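N-acetyltransferase (Staphylococcus aureus subsp. aureus, PDB 4LUA) probably transfers an acetyl group from acetyl-coenzyme A to an amine substrate, as a member of the GNAT superfamily of N-acetyltransferases. Local coordinates at residues 7-12 and 54-59; 69-74 and 86-91. All coordinates share one frame; numbering follows the deposited sequence.

In the fold
Both contacts belong to the N-terminal antiparallel sheet of a GNAT domain, in which strands 6-9, 55-62, 65-75 and 83-91 lie side by side in that order. Contact 1 joins the first two strands across a long connection that holds helices 15-25 and 41-48; contact 2, later in the chain, is the hairpin of the last two. Their centres are about 9 Å apart, bridged by neighbouring strands 55-62 and 65-75. Helix 96-112 packs on one face of both contacts, and helix 15-25 touches side chains of the other. The centre of contact 2 lies about 3 Å from that of the chain. Together they build the N-terminal half of the GNAT sheet, whose strand 83-91 probably borders the acetyl-coenzyme A site, as in relatives.

Contact 1 of 2, residues 7-12 and 54-59; sequences IKTLTN and KCIVFG
Lys8 and Gly59 form an antiparallel hydrogen-bonded pair that joins edge strand 6-9 to strand 55-62 of the GNAT sheet. Lys8 N donates to Gly59 O at 2.9 Å and Gly59 N returns a bond to Lys8 O at 2.8 Å, the latter lying in the carbonyl plane. Two residues on, Leu10 N reaches Val57 O at 2.9 Å in an almost straight bond (178°), although the donor is tilted from the carbonyl plane. Beyond it the chains part, and a water takes over: it donates to Leu10 O at 2.7 Å and accepts from Val57 N. CA-H...O contacts from Ile7, Thr9 and Phe58 fill the intervals between these bonds.

Side-chain packing differs on the two faces. On the side of Leu10 and Val57, CD1 of Leu10 meets CG1 of Val57 at 3.8 Å, the two side chains crossing at about a right angle. Leu10 CG lies 3.6 Å from Gly59 N, and CD2 of Leu10 also rests directly against the glycine backbone, where no side chain intervenes. Tyr18 and Leu48 of the neighbouring helices touch this leucine. On the face of Thr9 and Phe58, chi1 of -67° stands OG1 beside the backbone N of Thr9 and puts the methyl CG2 opposite that N, 4.0 Å from Ile56 CG1. Thr9 OG1 sits at the edge of the Phe58 ring, near its plane and 4.0 Å from Phe58 CE1. That ring meets Phe105 and Tyr109 of helix 96-112 edge-to-face.

Leu10 and Val57 thus pack toward helices 15-25 and 41-48, Ile7 and Phe58 toward helix 96-112. Because the cross-strand hydrogen bonds run between backbone groups, the pairing does not rest on side-chain polarity, while Leu10 adds apolar packing directly on the glycine backbone.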
loop_
_atom_site.group_PDB
_atom_site.type_symbol
_atom_site.label_atom_id
_atom_site.label_comp_id
_atom_site.label_asym_id
_atom_site.label_seq_id
_atom_site.Cartn_x
_atom_site.Cartn_y
_atom_site.Cartn_z
ATOM N N ILE A 7 -8.117 -8.763 -9.241
ATOM C CA ILE A 7 -7.545 -7.460 -8.913
ATOM C C ILE A 7 -8.106 -6.464 -9.931
ATOM O O ILE A 7 -7.997 -6.665 -11.156
ATOM C CB ILE A 7 -6.016 -7.523 -8.963
ATOM C CG1 ILE A 7 -5.522 -8.510 -7.870
ATOM C CG2 ILE A 7 -5.445 -6.091 -8.771
ATOM C CD1 ILE A 7 -3.975 -8.727 -7.888
ATOM N N LYS A 8 -8.777 -5.425 -9.406
ATOM C CA LYS A 8 -9.469 -4.427 -10.216
ATOM C C LYS A 8 -8.877 -3.063 -9.975
ATOM O O LYS A 8 -8.333 -2.773 -8.896
ATOM C CB LYS A 8 -10.970 -4.358 -9.863
ATOM C CG LYS A 8 -11.784 -5.674 -10.049
ATOM C CD LYS A 8 -13.330 -5.487 -9.789
ATOM C CE LYS A 8 -14.044 -6.808 -9.352
ATOM N NZ LYS A 8 -15.571 -6.813 -9.256
ATOM N N THR A 9 -8.956 -2.215 -10.982
ATOM C CA THR A 9 -8.603 -0.825 -10.769
ATOM C C THR A 9 -9.847 -0.189 -10.181
ATOM O O THR A 9 -10.973 -0.352 -10.696
ATOM C CB THR A 9 -8.179 -0.116 -12.076
ATOM O OG1 THR A 9 -6.937 -0.672 -12.551
ATOM C CG2 THR A 9 -7.922 1.347 -11.805
ATOM N N LEU A 10 -9.665 0.588 -9.126
ATOM C CA LEU A 10 -10.786 1.245 -8.454
ATOM C C LEU A 10 -10.890 2.645 -8.992
ATOM O O LEU A 10 -9.886 3.263 -9.367
ATOM C CB LEU A 10 -10.559 1.296 -6.937
ATOM C CG LEU A 10 -10.299 -0.073 -6.294
ATOM C CD1 LEU A 10 -10.302 0.132 -4.754
ATOM C CD2 LEU A 10 -11.428 -1.069 -6.752
ATOM N N THR A 11 -12.107 3.143 -9.057
ATOM C CA THR A 11 -12.371 4.529 -9.459
ATOM C C THR A 11 -13.285 5.212 -8.427
ATOM O O THR A 11 -13.561 4.646 -7.363
ATOM C CB THR A 11 -13.028 4.596 -10.844
ATOM O OG1 THR A 11 -14.413 4.217 -10.739
ATOM C CG2 THR A 11 -12.299 3.676 -11.837
ATOM N N ASN A 12 -13.766 6.415 -8.754
ATOM C CA ASN A 12 -14.664 7.157 -7.868
ATOM C C ASN A 12 -15.913 6.383 -7.500
ATOM O O ASN A 12 -16.502 6.542 -6.387
ATOM C CB ASN A 12 -15.153 8.403 -8.591
ATOM C CG ASN A 12 -14.044 9.387 -8.862
ATOM O OD1 ASN A 12 -13.592 10.085 -7.945
ATOM N ND2 ASN A 12 -13.606 9.464 -10.124
ATOM N N LYS A 54 -1.054 11.818 -10.193
ATOM C CA LYS A 54 -1.076 10.395 -10.548
ATOM C C LYS A 54 -1.019 9.442 -9.330
ATOM O O LYS A 54 -0.043 9.331 -8.560
ATOM C CB LYS A 54 -0.030 10.024 -11.614
ATOM C CG LYS A 54 -0.256 8.666 -12.344
ATOM C CD LYS A 54 -1.273 8.760 -13.520
ATOM C CE LYS A 54 -2.596 7.997 -13.246
ATOM N NZ LYS A 54 -2.852 6.824 -14.163
ATOM N N CYS A 55 -2.123 8.734 -9.193
ATOM C CA CYS A 55 -2.309 7.753 -8.152
ATOM C C CYS A 55 -3.250 6.761 -8.756
ATOM O O CYS A 55 -4.372 7.144 -9.163
ATOM C CB CYS A 55 -3.040 8.395 -6.980
ATOM S SG CYS A 55 -3.117 7.375 -5.541
ATOM N N ILE A 56 -2.846 5.517 -8.828
ATOM C CA ILE A 56 -3.740 4.472 -9.274
ATOM C C ILE A 56 -4.006 3.564 -8.077
ATOM O O ILE A 56 -3.096 3.201 -7.325
ATOM C CB ILE A 56 -3.174 3.671 -10.468
ATOM C CG1 ILE A 56 -4.204 2.630 -10.915
ATOM C CG2 ILE A 56 -1.943 2.898 -10.102
ATOM C CD1 ILE A 56 -3.905 2.007 -12.254
ATOM N N VAL A 57 -5.266 3.219 -7.875
ATOM C CA VAL A 57 -5.691 2.413 -6.723
ATOM C C VAL A 57 -6.209 1.061 -7.143
ATOM O O VAL A 57 -7.024 0.945 -8.071
ATOM C CB VAL A 57 -6.813 3.182 -5.948
ATOM C CG1 VAL A 57 -7.245 2.370 -4.696
ATOM C CG2 VAL A 57 -6.338 4.602 -5.581
ATOM N N PHE A 58 -5.728 0.005 -6.470
ATOM C CA PHE A 58 -6.143 -1.347 -6.833
ATOM C C PHE A 58 -6.927 -1.979 -5.708
ATOM O O PHE A 58 -6.569 -1.753 -4.500
ATOM C CB PHE A 58 -4.861 -2.183 -7.055
ATOM C CG PHE A 58 -3.950 -1.584 -8.109
ATOM C CD1 PHE A 58 -4.393 -1.588 -9.427
ATOM C CD2 PHE A 58 -2.674 -1.059 -7.800
ATOM C CE1 PHE A 58 -3.595 -1.025 -10.443
ATOM C CE2 PHE A 58 -1.851 -0.515 -8.818
ATOM C CZ PHE A 58 -2.310 -0.498 -10.119
ATOM N N GLY A 59 -7.908 -2.811 -6.080
ATOM C CA GLY A 59 -8.656 -3.554 -5.056
ATOM C C GLY A 59 -8.689 -5.036 -5.359
ATOM O O GLY A 59 -8.788 -5.415 -6.506
HETATM O O HOH W 1 -7.403 4.196 -9.695
#

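Contact 2 of 2, residues 69-74 and 86-91; sequences TAALEQ and IKYNFV
Ala70 and Ile86 start the apolar centre of this antiparallel beta hairpin of the GNAT sheet, strands 65-75 and 83-91, with Ala70 CB 4.4 Å from Ile86 CG2. Leu72 CD1 lies loosely beside CG1 of Ile86, and Leu102, Ile106 and Tyr109 of helix 96-112 pack against Ala70 and Leu72. On the other face Ala71 CB lies at the edge of the Tyr88 ring, 4.1 Å from Tyr88 CD2, and Thr69 CG2 takes a similar edge position at Phe90.

Between the faces runs the backbone ladder. Ala71 and Lys87 exchange two bonds, whereas the Thr69-Phe90 pair has one good bond, Thr69 N to Phe90 O, and a weak return. The register shifts by one residue between these pairs: a beta bulge, where Tyr88 adopts positive phi and psi (53°/52°). A bulge in this strand is a familiar feature of the GNAT fold; in relatives it lies where acetyl-coenzyme A binds, and probably does so here. A water donates to both Tyr88 O and Thr69 OG1; the hydroxyl is also bonded to Phe58 O.

The Asn89 side chain reaches across to the partner strand, CG opposite the backbone N (chi1 -178°). This brings Asn89 ND2 to Thr69 O at 3.0 Å, with the acceptor in the amide plane, while OD1 accepts a hydrogen bond from Asn99 ND2. Nearby, Glu28 OE2 accepts from Asn89 N. At the polar edge the extended Glu73 chain crosses the bent Lys87 chain obliquely, and Lys87 NZ approaches the syn lone pair of Glu73 OE2 at 3.2 Å in a salt bridge.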
loop_
_atom_site.group_PDB
_atom_site.type_symbol
_atom_site.label_atom_id
_atom_site.label_comp_id
_atom_site.label_asym_id
_atom_site.label_seq_id
_atom_site.Cartn_x
_atom_site.Cartn_y
_atom_site.Cartn_z
ATOM N N THR A 69 -6.619 -3.577 -0.475
ATOM C CA THR A 69 -6.309 -2.507 -1.428
ATOM C C THR A 69 -4.877 -2.034 -1.237
ATOM O O THR A 69 -4.317 -2.186 -0.139
ATOM C CB THR A 69 -7.268 -1.289 -1.226
ATOM O OG1 THR A 69 -7.061 -0.318 -2.274
ATOM C CG2 THR A 69 -7.187 -0.595 0.171
ATOM N N ALA A 70 -4.306 -1.475 -2.326
ATOM C CA ALA A 70 -3.086 -0.656 -2.184
ATOM C C ALA A 70 -3.099 0.327 -3.340
ATOM O O ALA A 70 -3.759 0.075 -4.347
ATOM C CB ALA A 70 -1.815 -1.564 -2.185
ATOM N N ALA A 71 -2.371 1.437 -3.166
ATOM C CA ALA A 71 -2.287 2.495 -4.174
ATOM C C ALA A 71 -0.797 2.691 -4.576
ATOM O O ALA A 71 0.143 2.475 -3.795
ATOM C CB ALA A 71 -2.871 3.751 -3.582
ATOM N N LEU A 72 -0.617 3.064 -5.838
ATOM C CA LEU A 72 0.689 3.357 -6.347
ATOM C C LEU A 72 0.604 4.845 -6.683
ATOM O O LEU A 72 -0.119 5.262 -7.606
ATOM C CB LEU A 72 0.915 2.470 -7.588
ATOM C CG LEU A 72 2.239 2.596 -8.286
ATOM C CD1 LEU A 72 3.392 2.354 -7.291
ATOM C CD2 LEU A 72 2.304 1.618 -9.491
ATOM N N GLU A 73 1.389 5.637 -5.954
ATOM C CA GLU A 73 1.342 7.098 -6.106
ATOM C C GLU A 73 2.632 7.524 -6.790
ATOM O O GLU A 73 3.730 7.172 -6.344
ATOM C CB GLU A 73 1.174 7.784 -4.727
ATOM C CG GLU A 73 1.223 9.332 -4.845
ATOM C CD GLU A 73 1.077 10.065 -3.511
ATOM O OE1 GLU A 73 0.973 11.314 -3.522
ATOM O OE2 GLU A 73 1.091 9.406 -2.446
ATOM N N GLN A 74 2.527 8.265 -7.886
ATOM C CA GLN A 74 3.717 8.833 -8.483
ATOM C C GLN A 74 3.942 10.233 -7.880
ATOM O O GLN A 74 3.073 11.131 -8.010
ATOM C CB GLN A 74 3.547 8.929 -10.014
ATOM C CG GLN A 74 4.807 8.596 -10.835
ATOM C CD GLN A 74 4.511 7.731 -12.075
ATOM O OE1 GLN A 74 3.407 7.204 -12.234
ATOM N NE2 GLN A 74 5.505 7.583 -12.946
ATOM N N ILE A 86 4.371 2.853 -2.840
ATOM C CA ILE A 86 3.173 2.075 -2.482
ATOM C C ILE A 86 2.650 2.654 -1.182
ATOM O O ILE A 86 3.428 2.896 -0.244
ATOM C CB ILE A 86 3.563 0.585 -2.300
ATOM C CG1 ILE A 86 4.067 0.017 -3.616
ATOM C CG2 ILE A 86 2.317 -0.203 -1.720
ATOM C CD1 ILE A 86 4.751 -1.365 -3.445
ATOM N N LYS A 87 1.344 2.923 -1.166
ATOM C CA LYS A 87 0.668 3.590 -0.045
ATOM C C LYS A 87 -0.691 2.955 0.182
ATOM O O LYS A 87 -1.240 2.245 -0.690
ATOM C CB LYS A 87 0.454 5.119 -0.385
ATOM C CG LYS A 87 1.796 5.824 -0.313
ATOM C CD LYS A 87 1.656 7.316 -0.455
ATOM C CE LYS A 87 1.757 8.028 0.876
ATOM N NZ LYS A 87 1.245 9.428 0.752
ATOM N N TYR A 88 -1.280 3.291 1.330
ATOM C CA TYR A 88 -2.705 2.971 1.600
ATOM C C TYR A 88 -2.986 1.489 1.377
ATOM O O TYR A 88 -3.952 1.113 0.695
ATOM C CB TYR A 88 -3.636 3.842 0.737
ATOM C CG TYR A 88 -3.282 5.317 0.874
ATOM C CD1 TYR A 88 -3.162 5.910 2.121
ATOM C CD2 TYR A 88 -3.032 6.080 -0.256
ATOM C CE1 TYR A 88 -2.815 7.268 2.234
ATOM C CE2 TYR A 88 -2.682 7.419 -0.146
ATOM C CZ TYR A 88 -2.563 7.982 1.102
ATOM O OH TYR A 88 -2.223 9.330 1.215
ATOM N N ASN A 89 -2.178 0.651 2.007
ATOM C CA ASN A 89 -2.300 -0.818 1.832
ATOM C C ASN A 89 -3.064 -1.346 3.026
ATOM O O ASN A 89 -2.529 -1.430 4.150
ATOM C CB ASN A 89 -0.877 -1.372 1.753
ATOM C CG ASN A 89 -0.787 -2.913 1.520
ATOM O OD1 ASN A 89 0.229 -3.512 1.875
ATOM N ND2 ASN A 89 -1.848 -3.555 0.997
ATOM N N PHE A 90 -4.355 -1.642 2.817
ATOM C CA PHE A 90 -5.192 -2.215 3.883
ATOM C C PHE A 90 -5.645 -3.576 3.434
ATOM O O PHE A 90 -6.203 -3.715 2.333
ATOM C CB PHE A 90 -6.437 -1.305 4.105
ATOM C CG PHE A 90 -6.082 0.059 4.631
ATOM C CD1 PHE A 90 -6.037 0.321 5.986
ATOM C CD2 PHE A 90 -5.810 1.085 3.730
ATOM C CE1 PHE A 90 -5.692 1.605 6.485
ATOM C CE2 PHE A 90 -5.472 2.367 4.209
ATOM C CZ PHE A 90 -5.422 2.631 5.571
ATOM N N VAL A 91 -5.401 -4.593 4.269
ATOM C CA VAL A 91 -5.667 -5.975 3.856
ATOM C C VAL A 91 -6.481 -6.643 4.960
ATOM O O VAL A 91 -6.051 -6.621 6.114
ATOM C CB VAL A 91 -4.351 -6.754 3.771
ATOM C CG1 VAL A 91 -4.627 -8.156 3.223
ATOM C CG2 VAL A 91 -3.322 -5.993 2.987
HETATM O O HOH W 2 -5.484 1.933 -1.451
#